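Local structure of extracellular solute-binding protein, family 3 (Methylophaga aminisulfidivorans MP, 5SV6) at residues 122-134 and 204-217. The protein is of unknown function but has the architecture of a periplasmic solute-binding protein and is probably linked to the methanol dehydrogenase system. Residues are numbered along the deposited sequence; the frame is centred on the assembly and turned at random.
Sequences PYYKSGYAFIYPA and VVSGKADIAHIWAP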
ATOM      1  N   PRO A 122      -7.653  -5.534 -12.711  1.00 12.19           N
ATOM      2  CA  PRO A 122      -7.464  -5.289 -11.272  1.00 11.57           C
ATOM      3  C   PRO A 122      -7.976  -6.475 -10.454  1.00 13.65           C
ATOM      4  O   PRO A 122      -9.042  -7.000 -10.777  1.00 12.74           O
ATOM      5  CB  PRO A 122      -8.339  -4.063 -10.996  1.00 12.47           C
ATOM      6  CG  PRO A 122      -8.591  -3.437 -12.331  1.00 14.84           C
ATOM      7  CD  PRO A 122      -8.550  -4.552 -13.344  1.00 12.00           C
ATOM      8  N   TYR A 123      -7.236  -6.908  -9.436  1.00  9.06           N
ATOM      9  CA  TYR A 123      -7.721  -8.016  -8.616  1.00 10.70           C
ATOM     10  C   TYR A 123      -8.240  -7.550  -7.257  1.00 10.84           C
ATOM     11  O   TYR A 123      -8.822  -8.333  -6.511  1.00 10.65           O
ATOM     12  CB  TYR A 123      -6.694  -9.163  -8.506  1.00 10.37           C
ATOM     13  CG  TYR A 123      -5.369  -8.800  -7.850  1.00 10.69           C
ATOM     14  CD1 TYR A 123      -4.306  -8.296  -8.597  1.00 10.19           C
ATOM     15  CD2 TYR A 123      -5.175  -9.007  -6.496  1.00  9.63           C
ATOM     16  CE1 TYR A 123      -3.092  -7.976  -7.993  1.00  9.33           C
ATOM     17  CE2 TYR A 123      -3.976  -8.708  -5.888  1.00  9.54           C
ATOM     18  CZ  TYR A 123      -2.939  -8.189  -6.631  1.00 11.13           C
ATOM     19  OH  TYR A 123      -1.754  -7.891  -5.996  1.00 11.52           O
ATOM     20  N   TYR A 124      -8.022  -6.274  -6.945  1.00  9.58           N
ATOM     21  CA  TYR A 124      -8.780  -5.606  -5.878  1.00 11.77           C
ATOM     22  C   TYR A 124      -8.695  -4.097  -5.956  1.00  9.96           C
ATOM     23  O   TYR A 124      -7.901  -3.543  -6.702  1.00  9.28           O
ATOM     24  CB  TYR A 124      -8.379  -6.076  -4.468  1.00  9.32           C
ATOM     25  CG  TYR A 124      -6.974  -5.714  -3.988  1.00 10.45           C
ATOM     26  CD1 TYR A 124      -6.784  -4.829  -2.928  1.00 11.09           C
ATOM     27  CD2 TYR A 124      -5.850  -6.293  -4.559  1.00  9.14           C
ATOM     28  CE1 TYR A 124      -5.505  -4.510  -2.473  1.00  9.54           C
ATOM     29  CE2 TYR A 124      -4.572  -5.993  -4.109  1.00  8.70           C
ATOM     30  CZ  TYR A 124      -4.405  -5.103  -3.064  1.00 11.45           C
ATOM     31  OH  TYR A 124      -3.129  -4.817  -2.616  1.00 11.17           O
ATOM     32  N   LYS A 125      -9.506  -3.444  -5.140  1.00 10.06           N
ATOM     33  CA  LYS A 125      -9.454  -1.999  -5.006  1.00 10.44           C
ATOM     34  C   LYS A 125      -9.479  -1.672  -3.514  1.00 10.45           C
ATOM     35  O   LYS A 125     -10.258  -2.250  -2.744  1.00 10.77           O
ATOM     36  CB  LYS A 125     -10.652  -1.373  -5.732  1.00 10.51           C
ATOM     37  CG  LYS A 125     -10.674   0.172  -5.785  1.00  9.89           C
ATOM     38  CD  LYS A 125     -11.959   0.638  -6.488  1.00 12.38           C
ATOM     39  CE  LYS A 125     -12.049   2.155  -6.565  1.00 13.39           C
ATOM     40  NZ  LYS A 125     -13.229   2.583  -7.358  1.00 14.45           N
ATOM     41  N   SER A 126      -8.608  -0.770  -3.086  1.00 10.20           N
ATOM     42  CA  SER A 126      -8.655  -0.330  -1.697  1.00  8.75           C
ATOM     43  C   SER A 126      -8.395   1.165  -1.645  1.00  8.99           C
ATOM     44  O   SER A 126      -8.366   1.824  -2.676  1.00  7.80           O
ATOM     45  CB  SER A 126      -7.654  -1.112  -0.839  1.00  8.65           C
ATOM     46  OG  SER A 126      -7.946  -0.942   0.535  1.00 10.97           O
ATOM     47  N   GLY A 127      -8.248   1.710  -0.447  1.00  9.59           N
ATOM     48  CA  GLY A 127      -8.027   3.138  -0.326  1.00 10.42           C
ATOM     49  C   GLY A 127      -7.173   3.518   0.861  1.00  8.78           C
ATOM     50  O   GLY A 127      -6.913   2.697   1.743  1.00  9.08           O
ATOM     51  N   TYR A 128      -6.715   4.766   0.853  1.00  8.71           N
ATOM     52  CA  TYR A 128      -6.083   5.377   2.012  1.00  8.90           C
ATOM     53  C   TYR A 128      -7.167   5.516   3.068  1.00  8.99           C
ATOM     54  O   TYR A 128      -8.334   5.668   2.732  1.00  8.67           O
ATOM     55  CB  TYR A 128      -5.488   6.746   1.631  1.00  9.61           C
ATOM     56  CG  TYR A 128      -4.200   6.580   0.869  1.00  9.49           C
ATOM     57  CD1 TYR A 128      -4.208   6.280  -0.484  1.00 11.57           C
ATOM     58  CD2 TYR A 128      -2.973   6.666   1.517  1.00 11.74           C
ATOM     59  CE1 TYR A 128      -3.032   6.076  -1.176  1.00 11.49           C
ATOM     60  CE2 TYR A 128      -1.795   6.472   0.836  1.00 10.99           C
ATOM     61  CZ  TYR A 128      -1.829   6.174  -0.510  1.00 13.81           C
ATOM     62  OH  TYR A 128      -0.650   5.975  -1.195  1.00 13.80           O
ATOM     63  N   ALA A 129      -6.780   5.439   4.338  1.00  8.61           N
ATOM     64  CA  ALA A 129      -7.753   5.441   5.431  1.00  9.56           C
ATOM     65  C   ALA A 129      -7.270   6.235   6.640  1.00  8.62           C
ATOM     66  O   ALA A 129      -6.083   6.226   6.956  1.00  8.53           O
ATOM     67  CB  ALA A 129      -8.082   4.002   5.860  1.00  8.38           C
ATOM     68  N   PHE A 130      -8.207   6.906   7.307  1.00  7.89           N
ATOM     69  CA  PHE A 130      -7.958   7.545   8.596  1.00  7.95           C
ATOM     70  C   PHE A 130      -7.937   6.497   9.688  1.00  9.59           C
ATOM     71  O   PHE A 130      -8.821   5.644   9.758  1.00 10.75           O
ATOM     72  CB  PHE A 130      -9.049   8.567   8.903  1.00  8.73           C
ATOM     73  CG  PHE A 130      -9.129   9.665   7.897  1.00 10.70           C
ATOM     74  CD1 PHE A 130      -8.270  10.756   7.977  1.00 10.07           C
ATOM     75  CD2 PHE A 130     -10.044   9.603   6.857  1.00 11.03           C
ATOM     76  CE1 PHE A 130      -8.321  11.762   7.036  1.00 10.27           C
ATOM     77  CE2 PHE A 130     -10.112  10.610   5.919  1.00 11.81           C
ATOM     78  CZ  PHE A 130      -9.255  11.695   6.011  1.00 11.11           C
ATOM     79  N   ILE A 131      -6.917   6.557  10.533  1.00  8.62           N
ATOM     80  CA  ILE A 131      -6.746   5.590  11.598  1.00  9.04           C
ATOM     81  C   ILE A 131      -6.563   6.338  12.915  1.00  8.89           C
ATOM     82  O   ILE A 131      -5.609   7.097  13.067  1.00 10.07           O
ATOM     83  CB  ILE A 131      -5.539   4.681  11.309  1.00  8.46           C
ATOM     84  CG1 ILE A 131      -5.830   3.810  10.076  1.00  7.64           C
ATOM     85  CG2 ILE A 131      -5.209   3.819  12.530  1.00 10.44           C
ATOM     86  CD1 ILE A 131      -4.597   3.151   9.446  1.00 10.53           C
ATOM     87  N   TYR A 132      -7.479   6.124  13.859  1.00  7.74           N
ATOM     88  CA  TYR A 132      -7.499   6.879  15.105  1.00  9.56           C
ATOM     89  C   TYR A 132      -8.111   6.052  16.244  1.00 12.05           C
ATOM     90  O   TYR A 132      -8.732   5.019  15.988  1.00 14.14           O
ATOM     91  CB  TYR A 132      -8.248   8.211  14.907  1.00 10.93           C
ATOM     92  CG  TYR A 132      -9.634   8.088  14.325  1.00 12.84           C
ATOM     93  CD1 TYR A 132      -9.828   8.056  12.956  1.00 13.88           C
ATOM     94  CD2 TYR A 132     -10.754   8.032  15.148  1.00 14.60           C
ATOM     95  CE1 TYR A 132     -11.103   7.945  12.413  1.00 14.86           C
ATOM     96  CE2 TYR A 132     -12.028   7.923  14.622  1.00 15.35           C
ATOM     97  CZ  TYR A 132     -12.197   7.883  13.254  1.00 19.69           C
ATOM     98  OH  TYR A 132     -13.465   7.781  12.722  1.00 21.82           O
ATOM     99  N   PRO A 133      -7.926   6.483  17.509  1.00 12.21           N
ATOM    100  CA  PRO A 133      -8.425   5.621  18.588  1.00 15.52           C
ATOM    101  C   PRO A 133      -9.943   5.547  18.607  1.00 14.24           C
ATOM    102  O   PRO A 133     -10.611   6.559  18.404  1.00 14.32           O
ATOM    103  CB  PRO A 133      -7.916   6.313  19.863  1.00 16.45           C
ATOM    104  CG  PRO A 133      -6.735   7.101  19.419  1.00 14.82           C
ATOM    105  CD  PRO A 133      -7.126   7.602  18.040  1.00 14.61           C
ATOM    106  N   ALA A 134     -10.477   4.352  18.818  1.00 14.79           N
ATOM    107  CA  ALA A 134     -11.917   4.192  18.896  1.00 18.18           C
ATOM    108  C   ALA A 134     -12.359   4.651  20.275  1.00 20.88           C
ATOM    109  O   ALA A 134     -11.528   4.789  21.183  1.00 21.31           O
ATOM    110  CB  ALA A 134     -12.308   2.744  18.656  1.00 20.54           C
ATOM    111  N   VAL A 204      -0.146   6.082  16.517  1.00 11.66           N
ATOM    112  CA  VAL A 204      -1.527   6.330  16.921  1.00 12.60           C
ATOM    113  C   VAL A 204      -1.825   5.613  18.235  1.00 14.32           C
ATOM    114  O   VAL A 204      -2.379   6.198  19.162  1.00 14.11           O
ATOM    115  CB  VAL A 204      -2.534   5.881  15.849  1.00 11.98           C
ATOM    116  CG1 VAL A 204      -3.980   6.153  16.319  1.00  9.17           C
ATOM    117  CG2 VAL A 204      -2.253   6.584  14.518  1.00 12.26           C
ATOM    118  N   VAL A 205      -1.439   4.346  18.313  1.00 15.60           N
ATOM    119  CA  VAL A 205      -1.604   3.574  19.544  1.00 15.59           C
ATOM    120  C   VAL A 205      -0.956   4.279  20.737  1.00 16.97           C
ATOM    121  O   VAL A 205      -1.528   4.317  21.832  1.00 17.85           O
ATOM    122  CB  VAL A 205      -1.027   2.154  19.389  1.00 15.54           C
ATOM    123  CG1 VAL A 205      -0.939   1.448  20.735  1.00 17.34           C
ATOM    124  CG2 VAL A 205      -1.860   1.359  18.398  1.00 15.24           C
ATOM    125  N   SER A 206       0.219   4.860  20.509  1.00 15.68           N
ATOM    126  CA  SER A 206       0.967   5.534  21.568  1.00 17.43           C
ATOM    127  C   SER A 206       0.426   6.924  21.882  1.00 19.23           C
ATOM    128  O   SER A 206       0.722   7.491  22.937  1.00 18.91           O
ATOM    129  CB  SER A 206       2.447   5.644  21.196  1.00 16.27           C
ATOM    130  OG  SER A 206       2.674   6.716  20.289  1.00 16.21           O
ATOM    131  N   GLY A 207      -0.355   7.487  20.962  1.00 18.47           N
ATOM    132  CA  GLY A 207      -0.904   8.812  21.163  1.00 15.80           C
ATOM    133  C   GLY A 207       0.023   9.920  20.703  1.00 17.23           C
ATOM    134  O   GLY A 207      -0.332  11.099  20.769  1.00 17.18           O
ATOM    135  N   LYS A 208       1.206   9.552  20.223  1.00 14.21           N
ATOM    136  CA  LYS A 208       2.139  10.532  19.691  1.00 16.74           C
ATOM    137  C   LYS A 208       1.602  11.140  18.402  1.00 17.70           C
ATOM    138  O   LYS A 208       1.893  12.293  18.079  1.00 15.61           O
ATOM    139  CB  LYS A 208       3.520   9.911  19.452  1.00 18.06           C
ATOM    140  CG  LYS A 208       4.283   9.588  20.726  1.00 20.60           C
ATOM    141  CD  LYS A 208       4.580  10.844  21.535  1.00 25.58           C
ATOM    142  CE  LYS A 208       5.344  10.506  22.811  1.00 31.45           C
ATOM    143  NZ  LYS A 208       6.740  10.033  22.539  1.00 31.91           N
ATOM    144  N   ALA A 209       0.830  10.352  17.659  1.00 12.88           N
ATOM    145  CA  ALA A 209       0.099  10.885  16.521  1.00 13.51           C
ATOM    146  C   ALA A 209      -1.360  11.062  16.916  1.00 13.39           C
ATOM    147  O   ALA A 209      -1.943  10.187  17.546  1.00 14.09           O
ATOM    148  CB  ALA A 209       0.219   9.959  15.309  1.00 10.87           C
ATOM    149  N   ASP A 210      -1.950  12.198  16.562  1.00 11.04           N
ATOM    150  CA  ASP A 210      -3.392  12.361  16.728  1.00 11.50           C
ATOM    151  C   ASP A 210      -4.136  11.389  15.825  1.00 11.03           C
ATOM    152  O   ASP A 210      -5.232  10.920  16.154  1.00 10.79           O
ATOM    153  CB  ASP A 210      -3.799  13.789  16.368  1.00 13.41           C
ATOM    154  CG  ASP A 210      -3.240  14.803  17.328  1.00 15.09           C
ATOM    155  OD1 ASP A 210      -3.419  14.601  18.543  1.00 18.45           O
ATOM    156  OD2 ASP A 210      -2.621  15.785  16.870  1.00 14.85           O
ATOM    157  N   ILE A 211      -3.532  11.086  14.677  1.00 11.02           N
ATOM    158  CA  ILE A 211      -4.210  10.306  13.642  1.00 10.50           C
ATOM    159  C   ILE A 211      -3.215   9.886  12.572  1.00  8.73           C
ATOM    160  O   ILE A 211      -2.171  10.510  12.412  1.00  8.36           O
ATOM    161  CB  ILE A 211      -5.339  11.142  12.988  1.00  9.75           C
ATOM    162  CG1 ILE A 211      -6.306  10.257  12.194  1.00  9.76           C
ATOM    163  CG2 ILE A 211      -4.750  12.260  12.123  1.00 10.97           C
ATOM    164  CD1 ILE A 211      -7.554  10.993  11.714  1.00 10.05           C
ATOM    165  N   ALA A 212      -3.526   8.806  11.860  1.00  8.49           N
ATOM    166  CA  ALA A 212      -2.730   8.418  10.708  1.00  7.86           C
ATOM    167  C   ALA A 212      -3.630   8.410   9.496  1.00  8.91           C
ATOM    168  O   ALA A 212      -4.849   8.259   9.612  1.00  7.31           O
ATOM    169  CB  ALA A 212      -2.098   7.033  10.910  1.00  7.58           C
ATOM    170  N   HIS A 213      -3.031   8.603   8.329  1.00  8.60           N
ATOM    171  CA  HIS A 213      -3.755   8.434   7.078  1.00  8.36           C
ATOM    172  C   HIS A 213      -2.824   7.620   6.204  1.00  9.37           C
ATOM    173  O   HIS A 213      -1.777   8.112   5.774  1.00  8.92           O
ATOM    174  CB  HIS A 213      -4.104   9.787   6.453  1.00  7.77           C
ATOM    175  CG  HIS A 213      -5.014   9.689   5.268  1.00  9.05           C
ATOM    176  ND1 HIS A 213      -4.567   9.825   3.972  1.00  9.76           N
ATOM    177  CD2 HIS A 213      -6.348   9.475   5.185  1.00  9.74           C
ATOM    178  CE1 HIS A 213      -5.588   9.711   3.141  1.00 10.25           C
ATOM    179  NE2 HIS A 213      -6.680   9.487   3.850  1.00  9.96           N
ATOM    180  N   ILE A 214      -3.198   6.362   5.984  1.00  8.76           N
ATOM    181  CA  ILE A 214      -2.287   5.339   5.469  1.00 10.76           C
ATOM    182  C   ILE A 214      -3.018   4.508   4.434  1.00  8.86           C
ATOM    183  O   ILE A 214      -4.211   4.256   4.580  1.00  8.22           O
ATOM    184  CB  ILE A 214      -1.857   4.346   6.600  1.00  9.79           C
ATOM    185  CG1 ILE A 214      -1.316   5.088   7.814  1.00 13.95           C
ATOM    186  CG2 ILE A 214      -0.819   3.332   6.109  1.00 12.77           C
ATOM    187  CD1 ILE A 214      -0.131   5.952   7.462  1.00 13.01           C
ATOM    188  N   TRP A 215      -2.302   4.074   3.400  1.00  9.09           N
ATOM    189  CA  TRP A 215      -2.832   3.113   2.434  1.00  9.54           C
ATOM    190  C   TRP A 215      -3.278   1.862   3.197  1.00  9.13           C
ATOM    191  O   TRP A 215      -2.477   1.215   3.862  1.00 10.22           O
ATOM    192  CB  TRP A 215      -1.744   2.774   1.397  1.00 10.23           C
ATOM    193  CG  TRP A 215      -2.069   1.701   0.396  1.00 10.31           C
ATOM    194  CD1 TRP A 215      -1.387   0.528   0.203  1.00 10.73           C
ATOM    195  CD2 TRP A 215      -3.115   1.718  -0.586  1.00 11.11           C
ATOM    196  NE1 TRP A 215      -1.945  -0.181  -0.832  1.00 10.72           N
ATOM    197  CE2 TRP A 215      -3.015   0.519  -1.325  1.00 10.53           C
ATOM    198  CE3 TRP A 215      -4.128   2.624  -0.907  1.00  9.41           C
ATOM    199  CZ2 TRP A 215      -3.901   0.199  -2.354  1.00 10.01           C
ATOM    200  CZ3 TRP A 215      -5.000   2.309  -1.934  1.00  9.92           C
ATOM    201  CH2 TRP A 215      -4.881   1.107  -2.648  1.00 10.11           C
ATOM    202  N   ALA A 216      -4.563   1.534   3.111  1.00  7.93           N
ATOM    203  CA  ALA A 216      -5.136   0.514   3.997  1.00  8.79           C
ATOM    204  C   ALA A 216      -4.473  -0.876   3.944  1.00  8.60           C
ATOM    205  O   ALA A 216      -4.262  -1.487   4.984  1.00  8.66           O
ATOM    206  CB  ALA A 216      -6.663   0.424   3.835  1.00  9.47           C
ATOM    207  N   PRO A 217      -4.130  -1.376   2.744  1.00  9.98           N
ATOM    208  CA  PRO A 217      -3.445  -2.678   2.741  1.00  8.97           C
ATOM    209  C   PRO A 217      -2.137  -2.715   3.554  1.00 10.94           C
ATOM    210  O   PRO A 217      -1.782  -3.777   4.077  1.00 11.03           O
ATOM    211  CB  PRO A 217      -3.182  -2.922   1.248  1.00  7.63           C
ATOM    212  CG  PRO A 217      -4.335  -2.244   0.579  1.00 10.22           C
ATOM    213  CD  PRO A 217      -4.542  -0.975   1.383  1.00  9.98           C
TER
HETATM  214  O   HOH W   1      -1.624  -2.727  -1.996  1.00 13.62           O
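With chi1 at -172°, His213 swings its imidazole away from its own backbone N and across to the neighbouring strand, whereas Phe130, its CG beside the backbone N (chi1 -61°), offers an all-carbon ring face to it. The imidazole edge drops onto that face, CD2 of His213 lying over the ring centre and 3.5 Å from CE1 of Phe130. Farther round the same imidazole, His213 CE1 comes within 3.3 Å of Tyr128 CB. A histidine suits this buried place because it packs as an aromatic while both nitrogens find partners: ND1 bonds Ser162 and NE2 Ser235, which would fix the ring's rotation. Trp215 extends the aromatic cluster, its CB making a CH-pi contact 4.0 Å from the centroid of the Tyr128 ring, while its broad indole reaches past that ring to Gly127, where CZ3 lies 3.5 Å from the glycine CA. Tyr128, Phe130, His213 and Trp215 line one face of an antiparallel pair in the solute-binding protein fold, where the long strand 118-133 runs between the two lobes and strand 211-215 lies beside it in one of them. Five backbone bonds join the segments; Ala129 and Ile214 bond each other both ways (Ala129 N to Ile214 O, 2.8 Å). The opposite face is aliphatic: Ile131 CD1 meets Ile214 CB at 4.1 Å, and the small Ala129 and Ala212 touch Met232 and Ala155 on flanking strands of the same sheet. Where helix 216-224 begins, Pro217 CD packs against Ser126 OG, which bonds Pro289 O, and Trp215 NE1 donates to a water shared with Tyr124 OH.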